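Local coordinates for protein coclaurine N-methyltransferase (Coptis japonica, PDB 6GKV) that catalyses the S-adenosyl-L-methionine-dependent N-methylation of coclaurine and related tetrahydroisoquinolines in alkaloid biosynthesis, at residues I63-E68 / H202-E207; S93-K98 / S285-E290; T151-S156 / A180-H185; E290-L295 / Y322-C327. All blocks are in the same frame, centred on the assembly; numbering follows the deposited sequence.

Contact 1: residues I63-E68 / H202-E207; sequences IATEVE and HMKNYE. With SAH (S-adenosyl-L-homocysteine), chain C.
I63 O receives the backbone N-H of K204, a hydrogen bond that joins the loop 63-68 to the segment 202-207. K204 N lies 2.6 Å from I63 O, and the N-H...O angle of 156° makes the bond fairly straight. A further polar anchor comes from N205, the N-cap of helix 206-215: its OD1 caps L208 N and its ND2 holds M61 O, so both ends of the amide are engaged.

The apolar part is built on M203. Its SD sits 3.9 Å from A64 CB and 4.2 Å from I63 CG2. Bends at chi2 (-66°) and chi3 fold the thioether so that CE carries on to the adenine of S-adenosyl-L-homocysteine, with M203 CE 3.7 Å from SAH N6. V67 CG1 reaches the same amino nitrogen, 3.5 Å from SAH N6. The H202 ring approaches obliquely, CD2 being 3.9 Å from SAH C8; Y75 OH at NE2 and T255 O at ND1 fix its rotation, and the same residue lines the substrate pocket.

At the outer end, the K204 chain crosses T65 at about a right angle, and K204 CE comes 3.6 Å from T65 OG1.

A backbone bond thus ties the loop to the turn that leads into helix 206-215, whereas the adenine is met here by methyl groups and the obliquely set imidazole of H202 without hydrogen bonds, consistent with recognition by shape on this side and by D181 for the amino group.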
# COMPACT_ATOMS: atom_id res chain seq x y z
N ILE A 63 -16.40 -5.43 15.33
CA ILE A 63 -15.10 -4.87 15.66
C ILE A 63 -14.11 -5.92 16.19
O ILE A 63 -12.94 -5.95 15.80
CB ILE A 63 -15.22 -3.73 16.69
CG1 ILE A 63 -15.86 -2.50 16.03
CG2 ILE A 63 -13.85 -3.39 17.27
CD1 ILE A 63 -16.10 -1.31 16.97
N ALA A 64 -14.59 -6.79 17.06
CA ALA A 64 -13.76 -7.86 17.61
C ALA A 64 -14.56 -9.11 17.90
O ALA A 64 -15.76 -9.04 18.18
CB ALA A 64 -13.06 -7.40 18.88
N THR A 65 -13.89 -10.25 17.80
CA THR A 65 -14.45 -11.52 18.25
C THR A 65 -13.57 -12.10 19.35
O THR A 65 -12.42 -11.65 19.54
CB THR A 65 -14.59 -12.54 17.10
OG1 THR A 65 -13.29 -12.94 16.64
CG2 THR A 65 -15.38 -11.95 15.95
N GLU A 66 -14.12 -13.07 20.08
CA GLU A 66 -13.41 -13.76 21.17
C GLU A 66 -12.78 -12.78 22.17
O GLU A 66 -11.64 -12.98 22.57
CB GLU A 66 -12.33 -14.69 20.61
CG GLU A 66 -12.78 -15.58 19.45
CD GLU A 66 -13.77 -16.66 19.89
OE1 GLU A 66 -13.82 -16.96 21.10
OE2 GLU A 66 -14.49 -17.20 19.02
N VAL A 67 -13.53 -11.75 22.57
CA VAL A 67 -12.96 -10.61 23.31
C VAL A 67 -12.57 -10.93 24.75
O VAL A 67 -11.47 -10.59 25.19
CB VAL A 67 -13.94 -9.43 23.32
CG1 VAL A 67 -13.29 -8.21 23.97
CG2 VAL A 67 -14.43 -9.13 21.92
N GLU A 68 -13.48 -11.54 25.50
CA GLU A 68 -13.22 -11.81 26.91
C GLU A 68 -12.51 -13.15 27.12
O GLU A 68 -11.85 -13.34 28.15
CB GLU A 68 -14.51 -11.75 27.75
CG GLU A 68 -14.90 -10.31 28.16
CD GLU A 68 -13.90 -9.67 29.13
OE1 GLU A 68 -13.07 -10.39 29.72
OE2 GLU A 68 -13.94 -8.43 29.27
N HIS A 202 -5.85 -7.96 17.26
CA HIS A 202 -6.91 -8.67 17.99
C HIS A 202 -8.30 -8.28 17.53
O HIS A 202 -9.30 -8.87 17.95
CB HIS A 202 -6.79 -8.38 19.48
CG HIS A 202 -5.50 -8.84 20.08
ND1 HIS A 202 -5.08 -10.15 20.01
CD2 HIS A 202 -4.56 -8.17 20.78
CE1 HIS A 202 -3.92 -10.27 20.64
NE2 HIS A 202 -3.58 -9.08 21.12
N MET A 203 -8.36 -7.26 16.68
CA MET A 203 -9.63 -6.75 16.18
C MET A 203 -9.93 -7.37 14.84
O MET A 203 -9.13 -8.12 14.32
CB MET A 203 -9.60 -5.23 16.08
CG MET A 203 -9.11 -4.55 17.33
SD MET A 203 -10.21 -4.78 18.74
CE MET A 203 -9.06 -5.36 19.99
N LYS A 204 -11.10 -7.04 14.29
CA LYS A 204 -11.52 -7.56 13.01
C LYS A 204 -11.95 -6.43 12.09
O LYS A 204 -11.20 -6.03 11.20
CB LYS A 204 -12.67 -8.56 13.18
CG LYS A 204 -12.32 -9.77 14.03
CD LYS A 204 -11.13 -10.53 13.45
CE LYS A 204 -10.82 -11.81 14.25
NZ LYS A 204 -9.45 -12.29 13.94
N ASN A 205 -13.16 -5.92 12.31
CA ASN A 205 -13.70 -4.86 11.47
C ASN A 205 -13.06 -3.49 11.74
O ASN A 205 -13.54 -2.72 12.58
CB ASN A 205 -15.22 -4.76 11.63
CG ASN A 205 -15.85 -3.81 10.63
OD1 ASN A 205 -15.23 -2.84 10.20
ND2 ASN A 205 -17.09 -4.09 10.25
N TYR A 206 -12.01 -3.20 10.97
CA TYR A 206 -11.18 -2.01 11.15
C TYR A 206 -11.88 -0.73 10.73
O TYR A 206 -11.62 0.35 11.27
CB TYR A 206 -9.90 -2.17 10.36
CG TYR A 206 -8.96 -3.25 10.84
CD1 TYR A 206 -8.58 -3.33 12.17
CD2 TYR A 206 -8.46 -4.20 9.96
CE1 TYR A 206 -7.72 -4.31 12.60
CE2 TYR A 206 -7.60 -5.18 10.38
CZ TYR A 206 -7.23 -5.24 11.70
OH TYR A 206 -6.36 -6.23 12.13
N GLU A 207 -12.77 -0.83 9.75
CA GLU A 207 -13.55 0.33 9.35
C GLU A 207 -14.41 0.83 10.54
O GLU A 207 -14.49 2.03 10.79
CB GLU A 207 -14.43 0.01 8.13
CG GLU A 207 -15.40 1.11 7.72
CD GLU A 207 -16.46 0.63 6.73
OE1 GLU A 207 -16.16 -0.23 5.89
OE2 GLU A 207 -17.61 1.11 6.81
N SAH C . 0.05 -1.71 24.23
CA SAH C . 0.71 -2.48 25.27
CB SAH C . 0.32 -3.95 25.18
CG SAH C . 0.05 -4.49 23.78
SD SAH C . -0.63 -6.17 23.85
C SAH C . 2.23 -2.37 25.18
O SAH C . 2.72 -1.93 24.14
OXT SAH C . 2.97 -2.71 26.12
C5' SAH C . -2.32 -5.63 23.45
C4' SAH C . -2.99 -4.78 24.54
O4' SAH C . -4.31 -4.44 24.16
C3' SAH C . -3.09 -5.50 25.88
O3' SAH C . -2.89 -4.57 26.91
C2' SAH C . -4.52 -5.97 25.97
O2' SAH C . -4.91 -5.96 27.32
C1' SAH C . -5.24 -4.92 25.13
N9 SAH C . -6.47 -5.43 24.48
C8 SAH C . -6.63 -6.55 23.70
N7 SAH C . -7.94 -6.63 23.32
C5 SAH C . -8.61 -5.58 23.86
C6 SAH C . -9.95 -5.18 23.81
N6 SAH C . -10.86 -5.88 23.13
N1 SAH C . -10.34 -4.03 24.49
C2 SAH C . -9.41 -3.30 25.21
N3 SAH C . -8.09 -3.70 25.25
C4 SAH C . -7.70 -4.82 24.59

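Contact 2: residues S93-K98 / S285-E290; sequences SCCYFK and SRTNEE. With SAH (S-adenosyl-L-homocysteine), chain C.
T287 OG1 is held by two groups: it accepts the backbone N-H of C95 and is also hydrogen-bonded to H283 O, one turn earlier in its own helix. C95 N lies 3.0 Å from T287 OG1, with an N-H...O angle of 149°. The bond fastens the cofactor-binding loop 93-98 of this Rossmann-like methyltransferase to helix 281-297, whose N288 lines the substrate pocket. At the near end of the loop, S93 OG binds the carboxylate of S-adenosyl-L-homocysteine; the modelled separation is too short for its length to carry weight.

F97 fills the rest of the interface. The edge of its ring meets the threonine hydroxyl in plane, CE1 being 3.2 Å from T287 OG1. Over one face lies R286 CB in a CH-pi contact, 3.9 Å from the F97 ring centroid and 16° off the ring normal. A bend at chi3 keeps the guanidinium on that same side of the ring, over its CD2 rim and inclined 36° to it. E290, whose carboxylate pairs with K293, adds CG against the far end of the phenyl ring, 4.0 Å from F97 CZ. Centred over one guanidinium face, F97 CD2 stands 3.5 Å from R286 CZ.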
# COMPACT_ATOMS: atom_id res chain seq x y z
N SER A 93 5.46 -5.38 23.92
CA SER A 93 5.40 -5.12 22.49
C SER A 93 6.81 -4.77 21.97
O SER A 93 7.76 -4.62 22.75
CB SER A 93 4.41 -3.98 22.21
OG SER A 93 4.69 -2.86 23.05
N CYS A 94 6.95 -4.62 20.65
CA CYS A 94 8.27 -4.50 20.03
C CYS A 94 9.19 -3.43 20.63
O CYS A 94 8.79 -2.29 20.83
CB CYS A 94 8.10 -4.24 18.54
SG CYS A 94 9.62 -4.37 17.62
N CYS A 95 10.43 -3.80 20.93
CA CYS A 95 11.41 -2.82 21.39
C CYS A 95 12.41 -2.50 20.26
O CYS A 95 12.42 -3.17 19.23
CB CYS A 95 12.14 -3.32 22.61
SG CYS A 95 11.01 -3.65 23.94
N TYR A 96 13.21 -1.47 20.47
CA TYR A 96 14.06 -0.98 19.40
C TYR A 96 15.54 -1.12 19.74
O TYR A 96 16.05 -0.46 20.64
CB TYR A 96 13.72 0.48 19.09
CG TYR A 96 14.25 0.93 17.76
CD1 TYR A 96 15.48 1.57 17.67
CD2 TYR A 96 13.53 0.72 16.60
CE1 TYR A 96 15.98 1.98 16.46
CE2 TYR A 96 14.02 1.13 15.38
CZ TYR A 96 15.24 1.76 15.31
OH TYR A 96 15.72 2.17 14.08
N PHE A 97 16.21 -2.00 19.00
CA PHE A 97 17.63 -2.23 19.19
C PHE A 97 18.41 -1.58 18.04
O PHE A 97 18.42 -2.11 16.92
CB PHE A 97 17.93 -3.74 19.27
CG PHE A 97 17.20 -4.47 20.39
CD1 PHE A 97 15.86 -4.82 20.26
CD2 PHE A 97 17.87 -4.82 21.55
CE1 PHE A 97 15.19 -5.48 21.27
CE2 PHE A 97 17.21 -5.50 22.57
CZ PHE A 97 15.87 -5.82 22.43
N LYS A 98 19.05 -0.44 18.30
CA LYS A 98 19.87 0.23 17.29
C LYS A 98 21.24 -0.44 17.16
O LYS A 98 21.72 -0.66 16.05
CB LYS A 98 20.03 1.73 17.60
CG LYS A 98 19.28 2.60 16.58
CD LYS A 98 19.47 4.12 16.72
CE LYS A 98 18.47 4.87 15.83
NZ LYS A 98 17.62 5.85 16.57
N SER A 285 12.39 -9.57 16.89
CA SER A 285 13.06 -10.83 17.08
C SER A 285 13.95 -10.74 18.30
O SER A 285 13.93 -11.61 19.16
CB SER A 285 13.88 -11.22 15.85
OG SER A 285 14.38 -12.54 16.00
N ARG A 286 14.70 -9.65 18.40
CA ARG A 286 15.66 -9.52 19.49
C ARG A 286 14.94 -9.31 20.81
O ARG A 286 15.39 -9.79 21.86
CB ARG A 286 16.63 -8.38 19.22
CG ARG A 286 17.75 -8.75 18.24
CD ARG A 286 19.02 -7.95 18.52
NE ARG A 286 19.41 -8.03 19.93
CZ ARG A 286 20.24 -7.19 20.53
NH1 ARG A 286 20.79 -6.19 19.85
NH2 ARG A 286 20.52 -7.34 21.83
N THR A 287 13.82 -8.61 20.75
CA THR A 287 12.97 -8.38 21.91
C THR A 287 12.53 -9.71 22.56
O THR A 287 12.72 -9.91 23.74
CB THR A 287 11.71 -7.56 21.52
OG1 THR A 287 12.12 -6.25 21.10
CG2 THR A 287 10.82 -7.38 22.68
N ASN A 288 11.94 -10.59 21.75
CA ASN A 288 11.48 -11.88 22.21
C ASN A 288 12.63 -12.72 22.72
O ASN A 288 12.44 -13.59 23.60
CB ASN A 288 10.77 -12.63 21.08
CG ASN A 288 9.33 -12.17 20.88
OD1 ASN A 288 8.43 -12.59 21.61
ND2 ASN A 288 9.09 -11.36 19.84
N GLU A 289 13.81 -12.49 22.15
CA GLU A 289 15.03 -13.22 22.53
C GLU A 289 15.52 -12.77 23.90
O GLU A 289 16.08 -13.55 24.66
CB GLU A 289 16.14 -13.00 21.48
CG GLU A 289 17.48 -13.64 21.80
CD GLU A 289 18.56 -13.35 20.73
OE1 GLU A 289 18.39 -12.39 19.95
OE2 GLU A 289 19.58 -14.08 20.69
N GLU A 290 15.33 -11.50 24.22
CA GLU A 290 15.81 -10.99 25.49
C GLU A 290 14.87 -11.45 26.60
O GLU A 290 15.30 -11.68 27.73
CB GLU A 290 15.95 -9.46 25.45
CG GLU A 290 17.09 -8.97 24.52
CD GLU A 290 18.48 -9.34 25.03
OE1 GLU A 290 18.76 -9.12 26.22
OE2 GLU A 290 19.31 -9.84 24.22
N SAH C . 0.05 -1.71 24.23
CA SAH C . 0.71 -2.48 25.27
CB SAH C . 0.32 -3.95 25.18
CG SAH C . 0.05 -4.49 23.78
SD SAH C . -0.63 -6.17 23.85
C SAH C . 2.23 -2.37 25.18
O SAH C . 2.72 -1.93 24.14
OXT SAH C . 2.97 -2.71 26.12
C5' SAH C . -2.32 -5.63 23.45
C4' SAH C . -2.99 -4.78 24.54
O4' SAH C . -4.31 -4.44 24.16
C3' SAH C . -3.09 -5.50 25.88
O3' SAH C . -2.89 -4.57 26.91
C2' SAH C . -4.52 -5.97 25.97
O2' SAH C . -4.91 -5.96 27.32
C1' SAH C . -5.24 -4.92 25.13
N9 SAH C . -6.47 -5.43 24.48
C8 SAH C . -6.63 -6.55 23.70
N7 SAH C . -7.94 -6.63 23.32
C5 SAH C . -8.61 -5.58 23.86
C6 SAH C . -9.95 -5.18 23.81
N6 SAH C . -10.86 -5.88 23.13
N1 SAH C . -10.34 -4.03 24.49
C2 SAH C . -9.41 -3.30 25.21
N3 SAH C . -8.09 -3.70 25.25
C4 SAH C . -7.70 -4.82 24.59

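Contact 3: residues T151-S156 / A180-H185; sequences TAVTNS and ADITTH. With SAH (S-adenosyl-L-homocysteine), chain C.
Just past the end of strand 176-179, A180 N donates to T154 O, the one hydrogen bond between strand 149-154 and the loop 180-185. A180 N is 2.7 Å from T154 O with an N-H...O angle of 153°. This extends the pairing of strand 149-154 with strand 176-179 beyond the end of the latter.

Apolar contact accompanies that bond. V153 CG1, anti to the backbone N (chi1 -176°), approaches I182 CG1 at 4.0 Å and A180 CB at 4.2 Å.

The remaining interactions bind the cofactor product. D181 OD1 accepts SAH N6 at 3.3 Å, and I182 N gives a weak bond to SAH N1. Side chains of the two segments meet the adenine from different sides: N155 CG lies over one face, 3.6 Å from SAH C2, and I182 CD1 approaches the C2 rim from the opposite side of the plane, 3.4 Å from SAH C2. Beside it, N155 CB packs 3.2 Å from A180 O.

Two neighbouring parallel strands linked through helix 157-168 form a beta-alpha-beta crossover, and an acidic residue after the edge strand reading the adenine amino group is characteristic of the Rossmann-like class I methyltransferase site.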
# COMPACT_ATOMS: atom_id res chain seq x y z
N THR A 151 -4.24 9.31 29.27
CA THR A 151 -5.34 8.43 29.63
C THR A 151 -5.16 7.02 29.06
O THR A 151 -5.08 6.82 27.85
CB THR A 151 -6.69 8.99 29.13
OG1 THR A 151 -6.80 10.38 29.50
CG2 THR A 151 -7.84 8.18 29.72
N ALA A 152 -5.10 6.03 29.94
CA ALA A 152 -4.87 4.66 29.51
C ALA A 152 -6.18 3.87 29.46
O ALA A 152 -6.99 3.97 30.37
CB ALA A 152 -3.87 3.98 30.42
N VAL A 153 -6.41 3.08 28.41
CA VAL A 153 -7.63 2.28 28.35
C VAL A 153 -7.37 0.78 28.22
O VAL A 153 -6.70 0.34 27.29
CB VAL A 153 -8.53 2.70 27.19
CG1 VAL A 153 -9.82 1.90 27.23
CG2 VAL A 153 -8.83 4.17 27.27
N THR A 154 -7.93 0.01 29.15
CA THR A 154 -7.73 -1.44 29.20
C THR A 154 -9.01 -2.17 29.55
O THR A 154 -9.85 -1.63 30.23
CB THR A 154 -6.70 -1.82 30.25
OG1 THR A 154 -5.56 -0.95 30.14
CG2 THR A 154 -6.25 -3.21 30.02
N ASN A 155 -9.17 -3.41 29.09
CA ASN A 155 -10.25 -4.27 29.56
C ASN A 155 -9.74 -5.32 30.54
O ASN A 155 -10.41 -6.32 30.82
CB ASN A 155 -10.96 -4.94 28.38
CG ASN A 155 -10.05 -5.90 27.63
OD1 ASN A 155 -8.82 -5.82 27.72
ND2 ASN A 155 -10.66 -6.79 26.86
N SER A 156 -8.55 -5.07 31.07
CA SER A 156 -7.82 -6.02 31.91
C SER A 156 -7.65 -5.49 33.33
O SER A 156 -6.88 -4.57 33.58
CB SER A 156 -6.46 -6.34 31.27
OG SER A 156 -5.57 -6.96 32.17
N ALA A 180 -12.33 -0.64 30.17
CA ALA A 180 -13.36 -0.71 29.13
C ALA A 180 -13.05 -1.70 28.01
O ALA A 180 -11.89 -1.92 27.68
CB ALA A 180 -13.58 0.67 28.52
N ASP A 181 -14.09 -2.29 27.43
CA ASP A 181 -13.95 -3.06 26.20
C ASP A 181 -13.98 -2.04 25.06
O ASP A 181 -14.98 -1.36 24.85
CB ASP A 181 -15.06 -4.12 26.06
CG ASP A 181 -14.95 -4.93 24.76
OD1 ASP A 181 -13.86 -5.03 24.18
OD2 ASP A 181 -15.98 -5.48 24.32
N ILE A 182 -12.86 -1.91 24.36
CA ILE A 182 -12.76 -0.92 23.30
C ILE A 182 -13.72 -1.28 22.17
O ILE A 182 -14.20 -0.40 21.45
CB ILE A 182 -11.30 -0.81 22.82
CG1 ILE A 182 -10.42 -0.35 23.99
CG2 ILE A 182 -11.17 0.17 21.64
CD1 ILE A 182 -8.94 -0.29 23.68
N THR A 183 -14.02 -2.57 22.03
CA THR A 183 -15.02 -3.07 21.08
C THR A 183 -16.38 -2.38 21.25
O THR A 183 -17.08 -2.10 20.28
CB THR A 183 -15.20 -4.59 21.23
OG1 THR A 183 -14.00 -5.24 20.80
CG2 THR A 183 -16.38 -5.11 20.41
N THR A 184 -16.75 -2.12 22.50
CA THR A 184 -18.07 -1.56 22.78
C THR A 184 -18.03 -0.22 23.49
O THR A 184 -19.08 0.37 23.77
CB THR A 184 -18.92 -2.51 23.67
OG1 THR A 184 -18.15 -2.92 24.81
CG2 THR A 184 -19.35 -3.74 22.89
N HIS A 185 -16.84 0.29 23.80
CA HIS A 185 -16.80 1.51 24.59
C HIS A 185 -17.14 2.74 23.76
O HIS A 185 -16.58 2.99 22.69
CB HIS A 185 -15.43 1.70 25.26
CG HIS A 185 -15.41 2.85 26.23
ND1 HIS A 185 -16.03 2.80 27.45
CD2 HIS A 185 -14.87 4.09 26.12
CE1 HIS A 185 -15.87 3.96 28.07
NE2 HIS A 185 -15.17 4.75 27.29
N SAH C . 0.05 -1.71 24.23
CA SAH C . 0.71 -2.48 25.27
CB SAH C . 0.32 -3.95 25.18
CG SAH C . 0.05 -4.49 23.78
SD SAH C . -0.63 -6.17 23.85
C SAH C . 2.23 -2.37 25.18
O SAH C . 2.72 -1.93 24.14
OXT SAH C . 2.97 -2.71 26.12
C5' SAH C . -2.32 -5.63 23.45
C4' SAH C . -2.99 -4.78 24.54
O4' SAH C . -4.31 -4.44 24.16
C3' SAH C . -3.09 -5.50 25.88
O3' SAH C . -2.89 -4.57 26.91
C2' SAH C . -4.52 -5.97 25.97
O2' SAH C . -4.91 -5.96 27.32
C1' SAH C . -5.24 -4.92 25.13
N9 SAH C . -6.47 -5.43 24.48
C8 SAH C . -6.63 -6.55 23.70
N7 SAH C . -7.94 -6.63 23.32
C5 SAH C . -8.61 -5.58 23.86
C6 SAH C . -9.95 -5.18 23.81
N6 SAH C . -10.86 -5.88 23.13
N1 SAH C . -10.34 -4.03 24.49
C2 SAH C . -9.41 -3.30 25.21
N3 SAH C . -8.09 -3.70 25.25
C4 SAH C . -7.70 -4.82 24.59

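Contact 4: residues E290-L295 / Y322-C327; sequences EWLKRL and YWRGFC. With F2W (6,7-dimethoxy-2-methyl-1,2,3,4-tetrahydroisoquinolin-2-ium), chain D.
W291 and F326 meet obliquely, with the edge of the phenyl ring turned to the indole: W291 CZ3 lies near the plane of F326 and 4.0 Å from F326 CE2. They project from helices 281-297 and 313-335, whose short segments run nearly antiparallel (156° between directions) with axes 9.2 Å apart.

Both faces of F326 are occupied. W323 CZ3, from its own helix, sits over the ring centre, and over the opposite face comes the methoxy methyl CAM of the bound N-methylheliamine, displaced toward the rim and 3.9 Å from F326 CE2. CG anti to the backbone N (chi1 -175°) carries the ring into this slot between W323 and the ligand.

C327 points directly at the facing helix. Its SG lies near the plane of the indole, at its edge, and 3.7 Å from W291 CB, while C327 CB touches L292 CB at 3.9 Å. Further along, two pairs cross at about right angles: L295 CD1 ends on W323 CB at 3.8 Å, and L292 CD1 on R324 CG at 4.1 Å. R324 meets the other segment through CG, and its guanidinium hydrogen-bonds N321 OD1.

No hydrogen bond spans the two segments; the contact between them is van der Waals, through side-chain carbons and the C327 sulfur. F326 links this helix pair to the pocket that holds N-methylheliamine, where its ring and its backbone O, 3.3 Å from F2W CAM, offer the methoxy group van der Waals contact.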
# COMPACT_ATOMS: atom_id res chain seq x y z
N GLU A 290 15.33 -11.50 24.22
CA GLU A 290 15.81 -10.99 25.49
C GLU A 290 14.87 -11.45 26.60
O GLU A 290 15.30 -11.68 27.73
CB GLU A 290 15.95 -9.46 25.45
CG GLU A 290 17.09 -8.97 24.52
CD GLU A 290 18.48 -9.34 25.03
OE1 GLU A 290 18.76 -9.12 26.22
OE2 GLU A 290 19.31 -9.84 24.22
N TRP A 291 13.60 -11.57 26.25
CA TRP A 291 12.57 -12.08 27.13
C TRP A 291 12.87 -13.54 27.50
O TRP A 291 12.80 -13.94 28.67
CB TRP A 291 11.20 -11.98 26.46
CG TRP A 291 10.62 -10.60 26.39
CD1 TRP A 291 11.01 -9.51 27.11
CD2 TRP A 291 9.54 -10.17 25.54
NE1 TRP A 291 10.24 -8.42 26.77
CE2 TRP A 291 9.33 -8.80 25.81
CE3 TRP A 291 8.74 -10.80 24.59
CZ2 TRP A 291 8.34 -8.05 25.16
CZ3 TRP A 291 7.75 -10.06 23.93
CH2 TRP A 291 7.56 -8.70 24.23
N LEU A 292 13.19 -14.33 26.48
CA LEU A 292 13.50 -15.75 26.66
C LEU A 292 14.73 -15.95 27.56
O LEU A 292 14.69 -16.78 28.46
CB LEU A 292 13.72 -16.41 25.31
CG LEU A 292 14.21 -17.85 25.31
CD1 LEU A 292 13.17 -18.76 25.95
CD2 LEU A 292 14.56 -18.31 23.89
N LYS A 293 15.79 -15.18 27.34
CA LYS A 293 16.97 -15.23 28.23
C LYS A 293 16.56 -14.97 29.67
O LYS A 293 17.12 -15.55 30.59
CB LYS A 293 18.03 -14.19 27.83
CG LYS A 293 18.93 -14.55 26.65
CD LYS A 293 19.81 -13.34 26.28
CE LYS A 293 20.46 -13.49 24.92
NZ LYS A 293 21.06 -12.21 24.40
N ARG A 294 15.60 -14.07 29.86
CA ARG A 294 15.20 -13.68 31.20
C ARG A 294 14.39 -14.77 31.88
O ARG A 294 14.47 -14.91 33.09
CB ARG A 294 14.41 -12.38 31.16
CG ARG A 294 15.31 -11.20 30.97
CD ARG A 294 14.56 -9.90 30.72
NE ARG A 294 15.51 -8.80 30.69
CZ ARG A 294 15.63 -7.88 31.63
NH1 ARG A 294 14.82 -7.90 32.69
NH2 ARG A 294 16.54 -6.94 31.51
N LEU A 295 13.61 -15.52 31.12
CA LEU A 295 12.93 -16.69 31.66
C LEU A 295 13.95 -17.67 32.25
O LEU A 295 14.09 -17.76 33.47
CB LEU A 295 12.09 -17.38 30.59
CG LEU A 295 10.85 -16.62 30.13
CD1 LEU A 295 10.01 -17.46 29.17
CD2 LEU A 295 10.05 -16.21 31.35
N TYR A 322 4.99 -22.68 27.79
CA TYR A 322 4.09 -21.86 26.99
C TYR A 322 4.81 -20.57 26.67
O TYR A 322 4.84 -20.12 25.52
CB TYR A 322 2.78 -21.53 27.72
CG TYR A 322 2.05 -20.44 26.96
CD1 TYR A 322 1.27 -20.76 25.86
CD2 TYR A 322 2.21 -19.09 27.29
CE1 TYR A 322 0.64 -19.78 25.12
CE2 TYR A 322 1.58 -18.09 26.54
CZ TYR A 322 0.80 -18.45 25.46
OH TYR A 322 0.15 -17.50 24.72
N TRP A 323 5.37 -19.96 27.70
CA TRP A 323 6.00 -18.67 27.53
C TRP A 323 7.28 -18.79 26.70
O TRP A 323 7.61 -17.90 25.91
CB TRP A 323 6.23 -18.03 28.90
CG TRP A 323 4.94 -17.39 29.39
CD1 TRP A 323 4.15 -17.80 30.43
CD2 TRP A 323 4.26 -16.27 28.80
NE1 TRP A 323 3.04 -16.99 30.54
CE2 TRP A 323 3.09 -16.03 29.54
CE3 TRP A 323 4.54 -15.42 27.71
CZ2 TRP A 323 2.20 -14.99 29.25
CZ3 TRP A 323 3.66 -14.38 27.42
CH2 TRP A 323 2.50 -14.18 28.18
N ARG A 324 7.98 -19.92 26.82
CA ARG A 324 9.13 -20.21 25.96
C ARG A 324 8.72 -20.23 24.50
O ARG A 324 9.30 -19.53 23.70
CB ARG A 324 9.77 -21.54 26.33
CG ARG A 324 10.62 -21.47 27.58
CD ARG A 324 10.94 -22.86 28.10
NE ARG A 324 11.89 -22.80 29.20
CZ ARG A 324 12.16 -23.81 30.01
NH1 ARG A 324 11.54 -24.98 29.86
NH2 ARG A 324 13.04 -23.65 30.99
N GLY A 325 7.69 -21.01 24.16
CA GLY A 325 7.15 -21.02 22.81
C GLY A 325 6.60 -19.67 22.33
O GLY A 325 6.52 -19.41 21.14
N PHE A 326 6.19 -18.83 23.27
CA PHE A 326 5.76 -17.47 22.93
C PHE A 326 6.92 -16.74 22.29
O PHE A 326 6.85 -16.24 21.18
CB PHE A 326 5.32 -16.74 24.20
CG PHE A 326 4.75 -15.39 23.96
CD1 PHE A 326 3.39 -15.22 23.75
CD2 PHE A 326 5.57 -14.27 24.00
CE1 PHE A 326 2.85 -13.96 23.55
CE2 PHE A 326 5.04 -13.01 23.79
CZ PHE A 326 3.67 -12.86 23.57
N CYS A 327 8.01 -16.69 23.05
CA CYS A 327 9.22 -16.00 22.71
C CYS A 327 9.98 -16.66 21.54
O CYS A 327 10.59 -15.97 20.72
CB CYS A 327 10.10 -15.91 23.95
SG CYS A 327 9.36 -15.03 25.31
CAM F2W D . 5.57 -13.44 19.90
OAK F2W D . 4.82 -13.30 18.67
CAB F2W D . 3.94 -12.25 18.77
CAA F2W D . 3.85 -11.42 19.90
CAF F2W D . 2.91 -10.40 19.89
CAJ F2W D . 2.78 -9.51 20.94
CAI F2W D . 1.41 -8.76 21.09
NAH F2W D . 1.25 -8.05 19.82
CAO F2W D . -0.16 -7.60 19.90
CAG F2W D . 1.20 -9.19 18.90
CAE F2W D . 2.16 -10.15 18.78
CAD F2W D . 2.22 -10.99 17.67
CAC F2W D . 3.15 -12.02 17.66
OAL F2W D . 3.31 -12.90 16.63
CAN F2W D . 2.52 -12.73 15.43

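From the N terminus, the loop after helix 44-58 opens contact 1 and the loop before helix 104-118 opens contact 2. The chain then enters the parallel part of the mixed sheet, where contact 3 closes a short loop across neighbouring strands, within the spans of both earlier contacts. Contact 1 closes at 202-207 and contact 2 at 285-290, so these two cross. Contact 4 follows in series, sharing E290 with contact 2 and joining helix 281-297 to helix 313-335. Contacts 1 and 3 touch beside the adenine, where V67 packs on D181. Contact 2 reaches the carboxylate of the same cofactor product, and contact 4 extends this framework to the bound N-methylheliamine.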